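Local coordinates for protein polyguluronate lyase (PDB 1UAI) that probably cleaves the poly-alpha-L-guluronate stretches of alginate, acting as a lyase built on a jelly-roll beta-sandwich, at residues V127-G132 / Y136-D141; N104-P107 / H112-G115; L147-Y152 / V171-V176. All coordinates share one frame; numbering follows the deposited sequence.

Contact 1. Residues V127-G132 / Y136-D141; sequences VFRLEG and YITKGD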
ATOM      1  N   VAL A 127      -0.843   2.613  -9.177  1.00  4.69           N
ATOM      2  CA  VAL A 127      -0.125   2.423  -7.924  1.00  4.70           C
ATOM      3  C   VAL A 127       1.277   3.023  -7.976  1.00  4.04           C
ATOM      4  O   VAL A 127       1.793   3.336  -9.053  1.00  4.57           O
ATOM      5  CB  VAL A 127       0.022   0.900  -7.587  1.00  4.36           C
ATOM      6  CG1 VAL A 127      -1.258   0.154  -7.921  1.00  5.78           C
ATOM      7  CG2 VAL A 127       1.194   0.297  -8.350  1.00  6.23           C
ATOM      8  N   PHE A 128       1.870   3.198  -6.796  1.00  4.56           N
ATOM      9  CA  PHE A 128       3.244   3.680  -6.665  1.00  3.78           C
ATOM     10  C   PHE A 128       4.035   2.378  -6.579  1.00  3.93           C
ATOM     11  O   PHE A 128       3.894   1.612  -5.618  1.00  4.66           O
ATOM     12  CB  PHE A 128       3.421   4.498  -5.385  1.00  4.60           C
ATOM     13  CG  PHE A 128       2.980   5.935  -5.508  1.00  4.76           C
ATOM     14  CD1 PHE A 128       3.920   6.963  -5.522  1.00  5.58           C
ATOM     15  CD2 PHE A 128       1.630   6.262  -5.594  1.00  4.66           C
ATOM     16  CE1 PHE A 128       3.523   8.297  -5.619  1.00  6.97           C
ATOM     17  CE2 PHE A 128       1.221   7.593  -5.693  1.00  5.92           C
ATOM     18  CZ  PHE A 128       2.170   8.610  -5.705  1.00  6.85           C
ATOM     19  N   ARG A 129       4.858   2.136  -7.594  1.00  4.51           N
ATOM     20  CA  ARG A 129       5.621   0.903  -7.704  1.00  4.69           C
ATOM     21  C   ARG A 129       7.122   1.132  -7.826  1.00  4.07           C
ATOM     22  O   ARG A 129       7.583   1.817  -8.742  1.00  4.91           O
ATOM     23  CB  ARG A 129       5.117   0.134  -8.931  1.00  4.81           C
ATOM     24  CG  ARG A 129       5.833  -1.174  -9.224  1.00  6.19           C
ATOM     25  CD  ARG A 129       5.374  -1.769 -10.555  1.00  6.80           C
ATOM     26  NE  ARG A 129       6.022  -3.050 -10.819  1.00  6.66           N
ATOM     27  CZ  ARG A 129       5.444  -4.236 -10.650  1.00  6.72           C
ATOM     28  NH1 ARG A 129       4.190  -4.320 -10.229  1.00  7.61           N
ATOM     29  NH2 ARG A 129       6.137  -5.346 -10.875  1.00  7.81           N
ATOM     30  N   LEU A 130       7.884   0.551  -6.906  1.00  4.19           N
ATOM     31  CA  LEU A 130       9.333   0.676  -6.942  1.00  4.53           C
ATOM     32  C   LEU A 130       9.966  -0.597  -7.493  1.00  4.41           C
ATOM     33  O   LEU A 130       9.604  -1.707  -7.093  1.00  4.97           O
ATOM     34  CB  LEU A 130       9.900   0.933  -5.539  1.00  4.68           C
ATOM     35  CG  LEU A 130      11.429   1.037  -5.444  1.00  4.79           C
ATOM     36  CD1 LEU A 130      11.906   2.263  -6.216  1.00  5.19           C
ATOM     37  CD2 LEU A 130      11.864   1.126  -3.988  1.00  5.27           C
ATOM     38  N   GLU A 131      10.891  -0.421  -8.432  1.00  4.18           N
ATOM     39  CA  GLU A 131      11.645  -1.527  -9.015  1.00  4.56           C
ATOM     40  C   GLU A 131      13.103  -1.084  -8.915  1.00  4.75           C
ATOM     41  O   GLU A 131      13.557  -0.246  -9.692  1.00  5.16           O
ATOM     42  CB  GLU A 131      11.257  -1.759 -10.481  1.00  5.03           C
ATOM     43  CG  GLU A 131       9.775  -2.041 -10.680  1.00  6.13           C
ATOM     44  CD  GLU A 131       9.442  -2.578 -12.062  1.00  6.03           C
ATOM     45  OE1 GLU A 131      10.247  -2.391 -13.000  1.00  7.24           O
ATOM     46  OE2 GLU A 131       8.362  -3.186 -12.217  1.00  7.61           O
ATOM     47  N   GLY A 132      13.829  -1.627  -7.939  1.00  5.45           N
ATOM     48  CA  GLY A 132      15.218  -1.240  -7.751  1.00  6.03           C
ATOM     49  C   GLY A 132      15.269   0.192  -7.248  1.00  5.44           C
ATOM     50  O   GLY A 132      14.851   0.472  -6.123  1.00  7.28           O
ATOM     51  N   TYR A 136       7.846   4.182 -10.131  1.00  3.72           N
ATOM     52  CA  TYR A 136       6.869   4.442 -11.181  1.00  4.21           C
ATOM     53  C   TYR A 136       5.468   4.655 -10.653  1.00  4.91           C
ATOM     54  O   TYR A 136       5.126   4.217  -9.551  1.00  4.75           O
ATOM     55  CB  TYR A 136       6.750   3.240 -12.117  1.00  5.67           C
ATOM     56  CG  TYR A 136       8.013   2.807 -12.799  1.00  5.20           C
ATOM     57  CD1 TYR A 136       8.348   3.295 -14.056  1.00  5.60           C
ATOM     58  CD2 TYR A 136       8.864   1.880 -12.200  1.00  5.77           C
ATOM     59  CE1 TYR A 136       9.497   2.867 -14.707  1.00  6.23           C
ATOM     60  CE2 TYR A 136      10.016   1.449 -12.839  1.00  6.62           C
ATOM     61  CZ  TYR A 136      10.326   1.944 -14.092  1.00  6.11           C
ATOM     62  OH  TYR A 136      11.463   1.503 -14.733  1.00  8.29           O
ATOM     63  N   ILE A 137       4.667   5.331 -11.469  1.00  5.37           N
ATOM     64  CA  ILE A 137       3.245   5.485 -11.209  1.00  4.78           C
ATOM     65  C   ILE A 137       2.719   4.618 -12.350  1.00  4.67           C
ATOM     66  O   ILE A 137       3.015   4.868 -13.526  1.00  5.26           O
ATOM     67  CB  ILE A 137       2.718   6.918 -11.396  1.00  5.88           C
ATOM     68  CG1 ILE A 137       3.384   7.862 -10.395  1.00  7.84           C
ATOM     69  CG2 ILE A 137       1.193   6.923 -11.230  1.00  6.31           C
ATOM     70  CD1 ILE A 137       3.256   7.428  -8.964  1.00  9.94           C
ATOM     71  N   THR A 138       1.970   3.581 -12.006  1.00  4.82           N
ATOM     72  CA  THR A 138       1.450   2.661 -13.002  1.00  5.47           C
ATOM     73  C   THR A 138       0.086   3.079 -13.531  1.00  5.62           C
ATOM     74  O   THR A 138      -0.532   4.017 -13.033  1.00  5.47           O
ATOM     75  CB  THR A 138       1.306   1.257 -12.405  1.00  4.85           C
ATOM     76  OG1 THR A 138       0.261   1.274 -11.425  1.00  5.15           O
ATOM     77  CG2 THR A 138       2.608   0.820 -11.739  1.00  5.41           C
ATOM     78  N   LYS A 139      -0.363   2.374 -14.563  1.00  5.74           N
ATOM     79  CA  LYS A 139      -1.674   2.595 -15.157  1.00  6.75           C
ATOM     80  C   LYS A 139      -2.146   1.220 -15.594  1.00  6.92           C
ATOM     81  O   LYS A 139      -1.670   0.681 -16.594  1.00  7.07           O
ATOM     82  CB  LYS A 139      -1.611   3.528 -16.370  1.00  7.69           C
ATOM     83  CG  LYS A 139      -2.981   3.777 -16.992  1.00 11.52           C
ATOM     84  CD  LYS A 139      -2.895   4.650 -18.233  1.00 13.85           C
ATOM     85  CE  LYS A 139      -4.268   4.858 -18.855  1.00 16.98           C
ATOM     86  NZ  LYS A 139      -4.897   3.574 -19.270  1.00 20.47           N
ATOM     87  N   GLY A 140      -3.069   0.645 -14.834  1.00  7.19           N
ATOM     88  CA  GLY A 140      -3.555  -0.678 -15.173  1.00  8.37           C
ATOM     89  C   GLY A 140      -2.393  -1.656 -15.203  1.00  8.59           C
ATOM     90  O   GLY A 140      -1.563  -1.671 -14.293  1.00  9.40           O
ATOM     91  N   ASP A 141      -2.319  -2.461 -16.259  1.00  9.57           N
ATOM     92  CA  ASP A 141      -1.254  -3.448 -16.390  1.00 10.23           C
ATOM     93  C   ASP A 141       0.094  -2.871 -16.809  1.00  9.29           C
ATOM     94  O   ASP A 141       1.078  -3.604 -16.883  1.00  9.79           O
ATOM     95  CB  ASP A 141      -1.657  -4.540 -17.385  1.00 13.22           C
ATOM     96  CG  ASP A 141      -2.906  -5.280 -16.964  1.00 16.28           C
ATOM     97  OD1 ASP A 141      -3.003  -5.649 -15.775  1.00 17.93           O
ATOM     98  OD2 ASP A 141      -3.785  -5.498 -17.823  1.00 20.56           O
TER
HETATM   99  O   HOH W   1      12.440  -0.918 -13.797  1.00 10.66           O

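Contact 2. Residues N104-P107 / H112-G115; sequences NHLP and HLVG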
ATOM      1  N   ASN A 104      11.776   0.608   2.321  1.00  5.49           N
ATOM      2  CA  ASN A 104      12.959   0.266   3.115  1.00  5.94           C
ATOM      3  C   ASN A 104      13.744  -0.953   2.666  1.00  6.27           C
ATOM      4  O   ASN A 104      14.948  -1.043   2.909  1.00  7.07           O
ATOM      5  CB  ASN A 104      12.578  -0.017   4.574  1.00  6.03           C
ATOM      6  CG  ASN A 104      11.703   1.048   5.190  1.00  5.95           C
ATOM      7  OD1 ASN A 104      10.634   0.738   5.724  1.00  6.26           O
ATOM      8  ND2 ASN A 104      12.151   2.298   5.149  1.00  6.89           N
ATOM      9  N   HIS A 105      13.069  -1.897   2.028  1.00  5.83           N
ATOM     10  CA  HIS A 105      13.719  -3.144   1.665  1.00  6.36           C
ATOM     11  C   HIS A 105      13.026  -3.743   0.456  1.00  5.62           C
ATOM     12  O   HIS A 105      11.813  -3.603   0.296  1.00  5.79           O
ATOM     13  CB  HIS A 105      13.605  -4.084   2.873  1.00  7.17           C
ATOM     14  CG  HIS A 105      14.695  -5.104   2.978  1.00  7.18           C
ATOM     15  ND1 HIS A 105      14.644  -6.320   2.332  1.00  7.72           N
ATOM     16  CD2 HIS A 105      15.841  -5.108   3.699  1.00  8.61           C
ATOM     17  CE1 HIS A 105      15.710  -7.030   2.654  1.00  8.87           C
ATOM     18  NE2 HIS A 105      16.452  -6.318   3.483  1.00  9.72           N
ATOM     19  N   LEU A 106      13.799  -4.422  -0.383  1.00  5.83           N
ATOM     20  CA  LEU A 106      13.264  -5.039  -1.586  1.00  5.96           C
ATOM     21  C   LEU A 106      13.623  -6.512  -1.652  1.00  6.11           C
ATOM     22  O   LEU A 106      14.668  -6.929  -1.155  1.00  6.48           O
ATOM     23  CB  LEU A 106      13.822  -4.339  -2.826  1.00  6.46           C
ATOM     24  CG  LEU A 106      13.405  -2.882  -3.025  1.00  5.86           C
ATOM     25  CD1 LEU A 106      14.233  -2.252  -4.131  1.00  6.76           C
ATOM     26  CD2 LEU A 106      11.920  -2.821  -3.356  1.00  7.33           C
ATOM     27  N   PRO A 107      12.752  -7.324  -2.263  1.00  6.63           N
ATOM     28  CA  PRO A 107      13.047  -8.752  -2.367  1.00  6.62           C
ATOM     29  C   PRO A 107      14.200  -8.985  -3.340  1.00  7.31           C
ATOM     30  O   PRO A 107      14.515  -8.126  -4.171  1.00  7.33           O
ATOM     31  CB  PRO A 107      11.728  -9.344  -2.863  1.00  9.34           C
ATOM     32  CG  PRO A 107      11.120  -8.218  -3.646  1.00  9.71           C
ATOM     33  CD  PRO A 107      11.415  -7.011  -2.798  1.00  6.54           C
ATOM     34  N   HIS A 112      10.797  -5.712  -6.742  1.00  5.47           N
ATOM     35  CA  HIS A 112       9.583  -4.959  -7.036  1.00  5.16           C
ATOM     36  C   HIS A 112       8.669  -4.871  -5.816  1.00  4.68           C
ATOM     37  O   HIS A 112       8.371  -5.881  -5.176  1.00  5.34           O
ATOM     38  CB  HIS A 112       8.841  -5.628  -8.191  1.00  5.82           C
ATOM     39  CG  HIS A 112       9.644  -5.739  -9.453  1.00  6.26           C
ATOM     40  ND1 HIS A 112       9.164  -6.368 -10.580  1.00  7.78           N
ATOM     41  CD2 HIS A 112      10.883  -5.293  -9.770  1.00  6.68           C
ATOM     42  CE1 HIS A 112      10.070  -6.304 -11.539  1.00  6.99           C
ATOM     43  NE2 HIS A 112      11.123  -5.656 -11.073  1.00  7.16           N
ATOM     44  N   LEU A 113       8.189  -3.665  -5.528  1.00  4.46           N
ATOM     45  CA  LEU A 113       7.355  -3.435  -4.356  1.00  4.05           C
ATOM     46  C   LEU A 113       6.367  -2.289  -4.576  1.00  4.18           C
ATOM     47  O   LEU A 113       6.742  -1.226  -5.070  1.00  4.85           O
ATOM     48  CB  LEU A 113       8.281  -3.124  -3.175  1.00  5.14           C
ATOM     49  CG  LEU A 113       7.716  -2.746  -1.808  1.00  4.65           C
ATOM     50  CD1 LEU A 113       6.805  -3.843  -1.284  1.00  5.37           C
ATOM     51  CD2 LEU A 113       8.873  -2.507  -0.851  1.00  5.35           C
ATOM     52  N   VAL A 114       5.109  -2.509  -4.201  1.00  3.97           N
ATOM     53  CA  VAL A 114       4.058  -1.501  -4.352  1.00  5.09           C
ATOM     54  C   VAL A 114       3.733  -0.895  -2.979  1.00  4.39           C
ATOM     55  O   VAL A 114       3.494  -1.624  -2.012  1.00  5.30           O
ATOM     56  CB  VAL A 114       2.798  -2.141  -4.988  1.00  4.54           C
ATOM     57  CG1 VAL A 114       1.619  -1.190  -4.917  1.00  4.83           C
ATOM     58  CG2 VAL A 114       3.096  -2.505  -6.436  1.00  5.98           C
ATOM     59  N   GLY A 115       3.721   0.437  -2.901  1.00  3.78           N
ATOM     60  CA  GLY A 115       3.483   1.107  -1.630  1.00  4.21           C
ATOM     61  C   GLY A 115       2.185   1.868  -1.419  1.00  3.66           C
ATOM     62  O   GLY A 115       1.893   2.289  -0.300  1.00  4.25           O
TER

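Contact 3. Residues L147-Y152 / V171-V176; sequences LVTSDY and VYYNGV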
ATOM      1  N   LEU A 147       7.701   7.044 -15.167  1.00  5.76           N
ATOM      2  CA  LEU A 147       8.855   6.951 -14.287  1.00  5.43           C
ATOM      3  C   LEU A 147       8.911   8.249 -13.489  1.00  5.35           C
ATOM      4  O   LEU A 147       9.005   9.332 -14.065  1.00  6.05           O
ATOM      5  CB  LEU A 147      10.148   6.805 -15.094  1.00  6.52           C
ATOM      6  CG  LEU A 147      11.438   6.854 -14.268  1.00  6.31           C
ATOM      7  CD1 LEU A 147      11.566   5.586 -13.437  1.00  6.38           C
ATOM      8  CD2 LEU A 147      12.638   7.012 -15.191  1.00  6.14           C
ATOM      9  N   VAL A 148       8.826   8.146 -12.169  1.00  5.18           N
ATOM     10  CA  VAL A 148       8.903   9.325 -11.317  1.00  5.89           C
ATOM     11  C   VAL A 148      10.377   9.705 -11.184  1.00  5.36           C
ATOM     12  O   VAL A 148      10.752  10.865 -11.355  1.00  5.73           O
ATOM     13  CB  VAL A 148       8.311   9.038  -9.922  1.00  5.05           C
ATOM     14  CG1 VAL A 148       8.508  10.241  -9.012  1.00  6.16           C
ATOM     15  CG2 VAL A 148       6.829   8.705 -10.051  1.00  6.38           C
ATOM     16  N   THR A 149      11.205   8.711 -10.882  1.00  5.29           N
ATOM     17  CA  THR A 149      12.642   8.913 -10.749  1.00  5.68           C
ATOM     18  C   THR A 149      13.363   7.576 -10.831  1.00  5.11           C
ATOM     19  O   THR A 149      12.847   6.555 -10.374  1.00  5.39           O
ATOM     20  CB  THR A 149      13.013   9.577  -9.401  1.00  6.27           C
ATOM     21  OG1 THR A 149      14.440   9.642  -9.280  1.00  6.91           O
ATOM     22  CG2 THR A 149      12.453   8.779  -8.231  1.00  7.36           C
ATOM     23  N   SER A 150      14.545   7.582 -11.438  1.00  5.46           N
ATOM     24  CA  SER A 150      15.358   6.377 -11.546  1.00  5.44           C
ATOM     25  C   SER A 150      16.402   6.440 -10.437  1.00  5.35           C
ATOM     26  O   SER A 150      17.308   5.608 -10.367  1.00  6.12           O
ATOM     27  CB  SER A 150      16.059   6.329 -12.905  1.00  6.29           C
ATOM     28  OG  SER A 150      16.882   7.469 -13.090  1.00  7.34           O
ATOM     29  N   ASP A 151      16.253   7.428  -9.560  1.00  5.46           N
ATOM     30  CA  ASP A 151      17.192   7.637  -8.470  1.00  5.98           C
ATOM     31  C   ASP A 151      16.524   7.626  -7.094  1.00  5.98           C
ATOM     32  O   ASP A 151      16.858   8.437  -6.227  1.00  7.30           O
ATOM     33  CB  ASP A 151      17.931   8.962  -8.717  1.00  7.47           C
ATOM     34  CG  ASP A 151      19.120   9.168  -7.798  1.00  9.19           C
ATOM     35  OD1 ASP A 151      19.803   8.183  -7.452  1.00  9.21           O
ATOM     36  OD2 ASP A 151      19.388  10.335  -7.439  1.00 13.27           O
ATOM     37  N   TYR A 152      15.571   6.715  -6.892  1.00  6.15           N
ATOM     38  CA  TYR A 152      14.917   6.612  -5.591  1.00  6.06           C
ATOM     39  C   TYR A 152      15.859   5.852  -4.669  1.00  6.20           C
ATOM     40  O   TYR A 152      16.276   4.732  -4.973  1.00  7.03           O
ATOM     41  CB  TYR A 152      13.589   5.853  -5.656  1.00  6.00           C
ATOM     42  CG  TYR A 152      12.992   5.711  -4.274  1.00  5.83           C
ATOM     43  CD1 TYR A 152      12.360   6.791  -3.656  1.00  6.14           C
ATOM     44  CD2 TYR A 152      13.186   4.547  -3.528  1.00  5.84           C
ATOM     45  CE1 TYR A 152      11.948   6.721  -2.327  1.00  6.51           C
ATOM     46  CE2 TYR A 152      12.781   4.469  -2.197  1.00  5.47           C
ATOM     47  CZ  TYR A 152      12.169   5.559  -1.603  1.00  5.58           C
ATOM     48  OH  TYR A 152      11.816   5.492  -0.275  1.00  5.76           O
ATOM     49  N   VAL A 171      -1.942  12.233 -10.065  1.00  4.72           N
ATOM     50  CA  VAL A 171      -1.003  11.609  -9.138  1.00  5.23           C
ATOM     51  C   VAL A 171       0.209  12.512  -8.932  1.00  5.01           C
ATOM     52  O   VAL A 171       0.860  12.917  -9.896  1.00  5.60           O
ATOM     53  CB  VAL A 171      -0.540  10.234  -9.664  1.00  5.05           C
ATOM     54  CG1 VAL A 171       0.200   9.485  -8.569  1.00  6.31           C
ATOM     55  CG2 VAL A 171      -1.741   9.432 -10.147  1.00  6.16           C
ATOM     56  N   TYR A 172       0.503  12.810  -7.670  1.00  5.08           N
ATOM     57  CA  TYR A 172       1.602  13.699  -7.301  1.00  5.25           C
ATOM     58  C   TYR A 172       2.698  13.013  -6.494  1.00  5.17           C
ATOM     59  O   TYR A 172       2.438  12.073  -5.742  1.00  5.41           O
ATOM     60  CB  TYR A 172       1.066  14.863  -6.461  1.00  5.79           C
ATOM     61  CG  TYR A 172      -0.024  15.666  -7.122  1.00  6.34           C
ATOM     62  CD1 TYR A 172       0.261  16.869  -7.762  1.00  7.67           C
ATOM     63  CD2 TYR A 172      -1.345  15.220  -7.111  1.00  6.39           C
ATOM     64  CE1 TYR A 172      -0.741  17.611  -8.379  1.00  9.20           C
ATOM     65  CE2 TYR A 172      -2.356  15.953  -7.724  1.00  7.84           C
ATOM     66  CZ  TYR A 172      -2.046  17.147  -8.355  1.00  8.71           C
ATOM     67  OH  TYR A 172      -3.036  17.871  -8.976  1.00 10.68           O
ATOM     68  N   TYR A 173       3.918  13.520  -6.650  1.00  5.29           N
ATOM     69  CA  TYR A 173       5.095  13.036  -5.934  1.00  5.50           C
ATOM     70  C   TYR A 173       5.786  14.302  -5.435  1.00  5.67           C
ATOM     71  O   TYR A 173       6.210  15.145  -6.233  1.00  6.07           O
ATOM     72  CB  TYR A 173       6.013  12.264  -6.881  1.00  5.91           C
ATOM     73  CG  TYR A 173       7.363  11.896  -6.305  1.00  6.73           C
ATOM     74  CD1 TYR A 173       7.512  10.814  -5.437  1.00  6.95           C
ATOM     75  CD2 TYR A 173       8.504  12.607  -6.672  1.00  8.03           C
ATOM     76  CE1 TYR A 173       8.774  10.445  -4.958  1.00  8.33           C
ATOM     77  CE2 TYR A 173       9.762  12.250  -6.203  1.00  8.89           C
ATOM     78  CZ  TYR A 173       9.892  11.168  -5.351  1.00  8.44           C
ATOM     79  OH  TYR A 173      11.145  10.790  -4.922  1.00 10.91           O
ATOM     80  N   ASN A 174       5.881  14.433  -4.117  1.00  6.34           N
ATOM     81  CA  ASN A 174       6.473  15.605  -3.487  1.00  7.57           C
ATOM     82  C   ASN A 174       5.911  16.910  -4.050  1.00  8.28           C
ATOM     83  O   ASN A 174       6.646  17.861  -4.328  1.00  9.70           O
ATOM     84  CB  ASN A 174       8.002  15.572  -3.595  1.00  8.49           C
ATOM     85  CG  ASN A 174       8.615  14.514  -2.698  1.00  7.07           C
ATOM     86  OD1 ASN A 174       8.010  14.112  -1.700  1.00  7.65           O
ATOM     87  ND2 ASN A 174       9.818  14.067  -3.034  1.00  8.79           N
ATOM     88  N   GLY A 175       4.591  16.933  -4.213  1.00  8.46           N
ATOM     89  CA  GLY A 175       3.906  18.118  -4.701  1.00  9.15           C
ATOM     90  C   GLY A 175       3.869  18.351  -6.198  1.00  9.69           C
ATOM     91  O   GLY A 175       3.167  19.251  -6.659  1.00 11.34           O
ATOM     92  N   VAL A 176       4.603  17.552  -6.962  1.00  8.60           N
ATOM     93  CA  VAL A 176       4.642  17.722  -8.409  1.00  8.54           C
ATOM     94  C   VAL A 176       3.769  16.701  -9.137  1.00  6.71           C
ATOM     95  O   VAL A 176       3.865  15.498  -8.892  1.00  6.37           O
ATOM     96  CB  VAL A 176       6.096  17.619  -8.929  1.00  8.72           C
ATOM     97  CG1 VAL A 176       6.131  17.802 -10.440  1.00 10.77           C
ATOM     98  CG2 VAL A 176       6.965  18.665  -8.243  1.00 11.28           C
TER

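Contact 1. Residues V127-G132 / Y136-D141
Y136 pairs with R129 through two backbone hydrogen bonds: Y136 N donates to R129 O at 2.8 Å, and R129 N returns an almost straight bond (176°) to Y136 O. The rim of the Y136 ring turns to R129 O, with CD2 3.7 Å from that oxygen. The E131 side chain runs across that of Y136 at about a right angle, the carboxylate and ring planes 72° apart, with E131 OE1 3.9 Å from Y136 CE2; a water that donates to E131 OE1 also bonds Y136 OH. The same carboxylate has two further partners: its OE2 takes R129 NE in a 2.7 Å salt bridge on the anti side, and its OE1 bonds H144 NE2, so both oxygens are fixed. I137, in the non-hydrogen-bonded pair with F128, turns to the other side of the sheet. There its CD1 sits over the centre of the F128 ring, 3.4 Å from the centroid, a CH-pi contact. T138 ends the pairing irregularly. T138 N still donates to V127 O (3.0 Å), but V127 N goes to the hydroxyl T138 OG1 at 2.8 Å, which chi1 of 68° sets between backbone N and carbonyl carbon. The beta hairpin 124-131/134-139 lies between strands 112-119 and 144-149, and F128 and I137 reach V171 of strand 168-173 in the facing sheet.

Contact 2. Residues N104-P107 / H112-G115
The carbonyl oxygen H105 O meets a methyl of the other segment, L113 CD2, at 3.3 Å, and beside it N104 OD1 is gripped by two hydrogen-bond partners, S215 OG and Q213 NE2. N104 and H105 both face Q213 in a classic beta bulge. H105 CB points away from 112-115, and its ring stacks on Y211 and bonds that residue's carbonyl through ND1, so what H105 offers across the contact is its backbone. With no hydrogen bond between 104-107 and 112-115, the two segments meet by packing alone. Here the chain passes from one layer of the jelly-roll beta-sandwich to the other, since strand 95-105 belongs to one antiparallel sheet and strand 112-119 to the facing one. L113 CB points toward 104-107, and CG anti to the backbone N (chi1 176°) carries CD2 to the carbonyl of H105 and to L106. The L106 side chain meets that of L113 obliquely, its CD2 3.7 Å from L113 CB and 4.0 Å from L113 CD2. L113 also touches T196 of its own sheet and V214 of the facing one. P107 CG approaches the H112 backbone, 3.9 Å from H112 O. H112 CB points away from 104-107, and its ring packs on R129 and E131 while ND1 bonds K110 NZ.

Contact 3. Residues L147-Y152 / V171-V176
V148 presses one methyl onto the face of the Y173 ring, and this is the tight part of the contact: CG1 stands 3.4 Å from the ring centroid, 18° off the normal, and comes within 3.3 Å of Y173 CD2. With chi1 at 175°, CG1 extends opposite the backbone N and reaches the ring in a CH-pi contact. N174 ND2 lies over the opposite face, 3.6 Å above the plane and likewise displaced toward the rim, so the ring is held from both sides. Toward the hydroxyl the packing slackens. T149 CG2 stays 4.1 Å from Y173 OH, and Y152, whose own hydroxyl bonds T156 O and F103 N, meets Y173 OH at its ring edge with CD1 4.4 Å away. Around this end the chain is exposed at S150 and D151, where D151 N bonds T149 OG1 in an ST turn, and across from it at N174 and G175 of the type I' turn. V148 and T149 form a classic beta bulge opposite L135, consistent with both consecutive side chains pointing toward 171-176. Strands 144-149 and 168-173 belong to different sheets, so this is inter-sheet packing at the margin of a jelly-roll beta-sandwich.

Along the chain the contacts follow in series, 2, then 1, then 3, all within the alginate lyase domain. Contact 1 is central: its centre is about 11 Å from those of contacts 2 and 3, which are about 16 Å apart and do not touch. Strands 112-119, 124-131, 134-139 and 144-149 are successive neighbours in one antiparallel sheet, with backbone hydrogen bonds joining L130 to L113 and F128 to G115. Contacts 2 and 3 join this layer to the other, through strands 95-105 and 168-173, while contact 1 builds the hairpin between them, whose F128 and I137 face the other layer. In related jelly-roll lyases the concave sheet receives the polymer, and this one probably does likewise.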